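Local coordinates for transcriptional regulator URE2 (Saccharomyces cerevisiae, PDB 1K0D), which represses nitrogen-utilisation genes by holding phosphorylated GATA activators in the cytoplasm, and binds glutathione, with which it reduces peroxides, at residues G19-S24 and N46-D51; V63-N68 and N81-E86. One frame throughout, in Å; residues are numbered along the deposited sequence.

Contact 1 of 2, residues G19-S24 and N46-D51; sequences GYTLFS and NTIFLD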
# COMPACT_ATOMS: atom_id res chain seq x y z
N GLY B 19 -0.74 -17.23 19.24
CA GLY B 19 -1.47 -17.34 17.99
C GLY B 19 -1.89 -16.00 17.41
O GLY B 19 -1.42 -14.95 17.85
N TYR B 20 -2.79 -16.04 16.44
CA TYR B 20 -3.27 -14.82 15.79
C TYR B 20 -4.78 -14.81 15.63
O TYR B 20 -5.40 -15.84 15.43
CB TYR B 20 -2.63 -14.66 14.41
CG TYR B 20 -1.12 -14.75 14.43
CD1 TYR B 20 -0.48 -15.98 14.59
CD2 TYR B 20 -0.33 -13.60 14.34
CE1 TYR B 20 0.90 -16.07 14.66
CE2 TYR B 20 1.06 -13.68 14.41
CZ TYR B 20 1.66 -14.91 14.58
OH TYR B 20 3.03 -15.01 14.68
N THR B 21 -5.36 -13.62 15.71
CA THR B 21 -6.79 -13.45 15.52
C THR B 21 -6.92 -12.54 14.31
O THR B 21 -6.33 -11.45 14.27
CB THR B 21 -7.46 -12.77 16.74
OG1 THR B 21 -7.26 -13.58 17.91
CG2 THR B 21 -8.95 -12.61 16.50
N LEU B 22 -7.67 -12.98 13.32
CA LEU B 22 -7.85 -12.18 12.12
C LEU B 22 -9.26 -11.63 12.02
O LEU B 22 -10.23 -12.38 12.09
CB LEU B 22 -7.55 -13.03 10.88
CG LEU B 22 -7.93 -12.42 9.53
CD1 LEU B 22 -7.08 -11.18 9.26
CD2 LEU B 22 -7.73 -13.46 8.42
N PHE B 23 -9.37 -10.31 11.87
CA PHE B 23 -10.67 -9.68 11.70
C PHE B 23 -10.86 -9.50 10.22
O PHE B 23 -9.99 -8.97 9.54
CB PHE B 23 -10.72 -8.33 12.40
CG PHE B 23 -10.75 -8.44 13.89
CD1 PHE B 23 -9.57 -8.45 14.62
CD2 PHE B 23 -11.96 -8.55 14.57
CE1 PHE B 23 -9.59 -8.56 16.00
CE2 PHE B 23 -11.99 -8.67 15.95
CZ PHE B 23 -10.80 -8.67 16.67
N SER B 24 -12.00 -9.96 9.71
CA SER B 24 -12.27 -9.88 8.28
C SER B 24 -13.78 -9.84 8.02
O SER B 24 -14.57 -9.51 8.91
CB SER B 24 -11.66 -11.10 7.58
OG SER B 24 -11.88 -11.07 6.19
N ASN B 46 -7.37 -17.59 14.23
CA ASN B 46 -8.82 -17.63 14.39
C ASN B 46 -9.37 -16.42 13.65
O ASN B 46 -8.84 -15.32 13.78
CB ASN B 46 -9.21 -17.52 15.87
CG ASN B 46 -10.71 -17.37 16.07
OD1 ASN B 46 -11.16 -16.92 17.13
ND2 ASN B 46 -11.48 -17.77 15.07
N THR B 47 -10.42 -16.63 12.86
CA THR B 47 -11.02 -15.54 12.11
C THR B 47 -12.34 -15.07 12.69
O THR B 47 -13.21 -15.87 13.02
CB THR B 47 -11.28 -15.93 10.64
OG1 THR B 47 -10.06 -16.37 10.03
CG2 THR B 47 -11.81 -14.73 9.85
N ILE B 48 -12.49 -13.75 12.84
CA ILE B 48 -13.72 -13.18 13.34
C ILE B 48 -14.32 -12.36 12.21
O ILE B 48 -13.70 -11.41 11.72
CB ILE B 48 -13.48 -12.24 14.54
CG1 ILE B 48 -12.93 -13.04 15.72
CG2 ILE B 48 -14.78 -11.54 14.91
CD1 ILE B 48 -12.68 -12.19 16.97
N PHE B 49 -15.52 -12.74 11.77
CA PHE B 49 -16.16 -12.01 10.70
C PHE B 49 -17.00 -10.88 11.29
O PHE B 49 -18.02 -11.13 11.94
CB PHE B 49 -17.05 -12.93 9.85
CG PHE B 49 -16.28 -14.01 9.14
CD1 PHE B 49 -16.10 -15.26 9.73
CD2 PHE B 49 -15.70 -13.77 7.89
CE1 PHE B 49 -15.35 -16.25 9.10
CE2 PHE B 49 -14.95 -14.76 7.25
CZ PHE B 49 -14.77 -16.00 7.86
N LEU B 50 -16.54 -9.65 11.09
CA LEU B 50 -17.25 -8.48 11.59
C LEU B 50 -18.53 -8.26 10.79
O LEU B 50 -18.52 -8.26 9.56
CB LEU B 50 -16.37 -7.23 11.48
CG LEU B 50 -15.15 -7.15 12.40
CD1 LEU B 50 -14.38 -5.86 12.13
CD2 LEU B 50 -15.60 -7.19 13.86
N ASP B 51 -19.63 -8.08 11.51
CA ASP B 51 -20.92 -7.83 10.91
C ASP B 51 -21.06 -6.31 10.78
O ASP B 51 -21.53 -5.64 11.70
CB ASP B 51 -22.03 -8.38 11.81
CG ASP B 51 -23.41 -8.19 11.22
OD1 ASP B 51 -23.74 -7.05 10.82
OD2 ASP B 51 -24.17 -9.18 11.17

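Contact 2 of 2, residues V63-N68 and N81-E86; sequences VSVNPN and NLSIWE. With GSH (glutathione), chain F.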
# COMPACT_ATOMS: atom_id res chain seq x y z
N VAL B 63 -11.98 -0.23 16.66
CA VAL B 63 -11.35 0.99 16.18
C VAL B 63 -9.96 1.13 16.82
O VAL B 63 -9.07 1.76 16.25
CB VAL B 63 -12.19 2.23 16.52
CG1 VAL B 63 -11.47 3.50 16.07
CG2 VAL B 63 -13.54 2.13 15.83
N SER B 64 -9.80 0.52 17.99
CA SER B 64 -8.53 0.55 18.71
C SER B 64 -7.52 -0.38 18.05
O SER B 64 -6.31 -0.16 18.13
CB SER B 64 -8.74 0.13 20.16
OG SER B 64 -9.62 1.02 20.83
N VAL B 65 -8.02 -1.43 17.41
CA VAL B 65 -7.15 -2.37 16.72
C VAL B 65 -6.79 -1.76 15.37
O VAL B 65 -5.63 -1.75 14.96
CB VAL B 65 -7.86 -3.73 16.51
CG1 VAL B 65 -6.97 -4.68 15.70
CG2 VAL B 65 -8.19 -4.35 17.86
N ASN B 66 -7.80 -1.23 14.68
CA ASN B 66 -7.60 -0.60 13.38
C ASN B 66 -8.29 0.77 13.36
O ASN B 66 -9.51 0.85 13.19
CB ASN B 66 -8.17 -1.46 12.26
CG ASN B 66 -7.97 -0.83 10.90
OD1 ASN B 66 -7.58 0.33 10.79
ND2 ASN B 66 -8.24 -1.60 9.85
N PRO B 67 -7.52 1.86 13.50
CA PRO B 67 -8.09 3.21 13.49
C PRO B 67 -8.88 3.55 12.23
O PRO B 67 -9.73 4.43 12.25
CB PRO B 67 -6.87 4.11 13.68
CG PRO B 67 -5.77 3.32 13.07
CD PRO B 67 -6.05 1.91 13.56
N ASN B 68 -8.60 2.83 11.15
CA ASN B 68 -9.29 3.06 9.88
C ASN B 68 -10.66 2.37 9.85
O ASN B 68 -11.43 2.54 8.91
CB ASN B 68 -8.43 2.57 8.71
CG ASN B 68 -8.96 3.01 7.36
OD1 ASN B 68 -8.68 2.38 6.33
ND2 ASN B 68 -9.72 4.09 7.35
N ASN B 81 -0.30 -8.65 22.08
CA ASN B 81 -1.50 -8.24 21.38
C ASN B 81 -1.24 -7.07 20.45
O ASN B 81 -2.02 -6.12 20.40
CB ASN B 81 -2.61 -7.89 22.37
CG ASN B 81 -3.09 -9.10 23.15
OD1 ASN B 81 -3.44 -10.13 22.57
ND2 ASN B 81 -3.12 -8.98 24.47
N LEU B 82 -0.13 -7.13 19.72
CA LEU B 82 0.22 -6.08 18.77
C LEU B 82 -0.82 -6.13 17.66
O LEU B 82 -1.15 -7.21 17.16
CB LEU B 82 1.60 -6.32 18.16
CG LEU B 82 1.96 -5.42 16.97
CD1 LEU B 82 2.18 -3.99 17.47
CD2 LEU B 82 3.21 -5.94 16.29
N SER B 83 -1.32 -4.97 17.27
CA SER B 83 -2.31 -4.91 16.21
C SER B 83 -1.73 -4.35 14.91
O SER B 83 -1.12 -3.28 14.89
CB SER B 83 -3.48 -4.03 16.66
OG SER B 83 -4.35 -3.78 15.57
N ILE B 84 -1.90 -5.09 13.81
CA ILE B 84 -1.43 -4.62 12.52
C ILE B 84 -2.63 -4.53 11.58
O ILE B 84 -3.41 -5.47 11.47
CB ILE B 84 -0.38 -5.58 11.88
CG1 ILE B 84 0.71 -5.95 12.89
CG2 ILE B 84 0.27 -4.90 10.69
CD1 ILE B 84 0.39 -7.18 13.74
N TRP B 85 -2.79 -3.38 10.93
CA TRP B 85 -3.90 -3.18 10.00
C TRP B 85 -3.31 -2.85 8.63
O TRP B 85 -2.15 -2.47 8.54
CB TRP B 85 -4.84 -2.08 10.51
CG TRP B 85 -4.14 -0.85 10.98
CD1 TRP B 85 -3.36 -0.73 12.09
CD2 TRP B 85 -4.15 0.42 10.34
NE1 TRP B 85 -2.88 0.56 12.19
CE2 TRP B 85 -3.35 1.29 11.12
CE3 TRP B 85 -4.76 0.93 9.18
CZ2 TRP B 85 -3.14 2.63 10.79
CZ3 TRP B 85 -4.55 2.27 8.85
CH2 TRP B 85 -3.74 3.10 9.65
N GLU B 86 -4.12 -2.98 7.58
CA GLU B 86 -3.71 -2.80 6.18
C GLU B 86 -3.10 -4.15 5.77
O GLU B 86 -2.09 -4.57 6.32
CB GLU B 86 -2.67 -1.69 6.02
CG GLU B 86 -3.25 -0.27 6.03
CD GLU B 86 -4.17 0.01 4.84
OE1 GLU B 86 -5.18 0.71 5.04
OE2 GLU B 86 -3.88 -0.45 3.71
N1 GSH F . -6.11 -0.88 1.68
CA1 GSH F . -6.79 -1.76 2.63
C1 GSH F . -6.07 -3.12 2.85
O11 GSH F . -5.40 -3.60 1.91
O12 GSH F . -6.21 -3.69 4.02
CB1 GSH F . -8.26 -1.99 2.15
CG1 GSH F . -9.25 -2.12 3.35
CD1 GSH F . -10.70 -2.33 2.82
OE1 GSH F . -11.19 -1.54 1.99
N2 GSH F . -11.34 -3.40 3.32
CA2 GSH F . -12.73 -3.72 2.92
C2 GSH F . -13.71 -3.25 4.03
O2 GSH F . -13.37 -3.17 5.22
CB2 GSH F . -12.89 -5.25 2.75
SG2 GSH F . -12.02 -5.90 1.28
N3 GSH F . -14.97 -2.92 3.61
CA3 GSH F . -16.05 -2.45 4.52
C3 GSH F . -16.28 -0.94 4.36
O31 GSH F . -17.16 -0.44 5.07
O32 GSH F . -15.58 -0.30 3.53
O HOH W 1 -7.29 -0.33 6.84

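Contact 1 of 2, residues G19-S24 and N46-D51
Strand 20-24 and strand 46-49 run parallel, their axes 4.6 Å apart at closest approach and 25° from alignment, with T21 beside N46, L22 beside T47, F23 beside I48 and S24 beside F49. Five backbone bonds join them in the alternating pattern of a parallel ladder. The N-H groups of N46, I48 and L50 point to the carbonyls of Y20, L22 and S24, while L22 and S24 give theirs back to N46 and I48. L22 O illustrates how such a ladder uses its acceptors: I48 N donates to L22 O at 2.7 Å. T47 CA meets the same L22 O at 3.3 Å in a CA-H...O contact. The two segments supply the strands of the beta-alpha-beta unit, joined through helix 29-40, the opening element of the thioredoxin-like domain of the GST fold. Strand 45-49 lies at the border of the four-stranded sheet within the chain, and strand 20-24 continues inward to strand 73-76.

T21, F23 and I48 share one face of the sheet. I48 sends CG1 back beside its own backbone N (chi1 -65°) and extends it fully, bringing I48 CD1 against both F23 CE2 (3.7 Å) and T21 CG2 (3.8 Å). L50, just past the strand, brings CD2 obliquely to 4.0 Å from F23 CD2, next to the glutathione-site residues H57 and V71. Helix 7-11 packs on this face through I8, and the ring of F62 meets that of F23. On the other face the L22 and T47 side chains run alongside each other; L22 CD2 comes to 4.1 Å from T47 OG1, and L22 also touches L74 and P72.

Contact 2 of 2, residues V63-N68 and N81-E86
In the N-terminal, thioredoxin-like domain of this GST fold, an Asx turn following helix 60-65 lies over edge strand 82-85, with N66 and P67 resting on the indole of W85. The turn is made within the segment, where N66 OD1 accepts a hydrogen bond from the backbone N of N68 at 2.7 Å. That donor sits 40° out of the amide's carbonyl plane. The same oxygen stands 3.0 Å above the indole plane, off-centre, with CE3 of W85 as its nearest ring atom.

P67 shares this face of the indole and makes a CH-pi contact, its CD lying 3.8 Å from the centroid of the five-membered ring of W85; P67 CG reaches farther along, to W85 CZ2 at 3.5 Å. With CG placed between N and C of its own backbone (chi1 46°) the indole rises toward N66 and P67, and chi2 of -69° turns its face to them. From the second subunit W121 and F124 meet the indole edge-to-face, so the ring belongs to the dimer interface as well as to the domain. At the helix end, S83 OG lies very near V65 O, but its position is doubtful.

Past W85, E86 takes the N-cap position of helix 87-102. Its side chain, bent at chi2, carries the carboxylate into the glutathione site, where S87 and V71 also bind the tripeptide. A water 3.0 Å from E86 OE1, probably donating to it, also makes a weak bond with N66 ND2, which has a second weak partner in R70 O. E86 OE2 accepts a hydrogen bond from the amino nitrogen N1 of glutathione at 3.0 Å.

Both contacts are largely buried and serve the same four-stranded sheet, with centres about 12 Å apart and nearest atoms about 5 Å apart. They reach its two border strands within the chain. Contact 1 ties 45-49 to its inner neighbour, and contact 2 lays a turn over 82-85. The chemistry follows the position. Strand against strand, contact 1 relies on regular backbone bonds and aliphatic-aromatic packing, and no other chain of the assembly touches it. Contact 2 has no backbone ladder across it; it sets a proline CH-pi contact and an amide oxygen over one face of an indole, faces the second subunit and includes E86, which bonds glutathione directly, whereas contact 1 only borders the glutathione site.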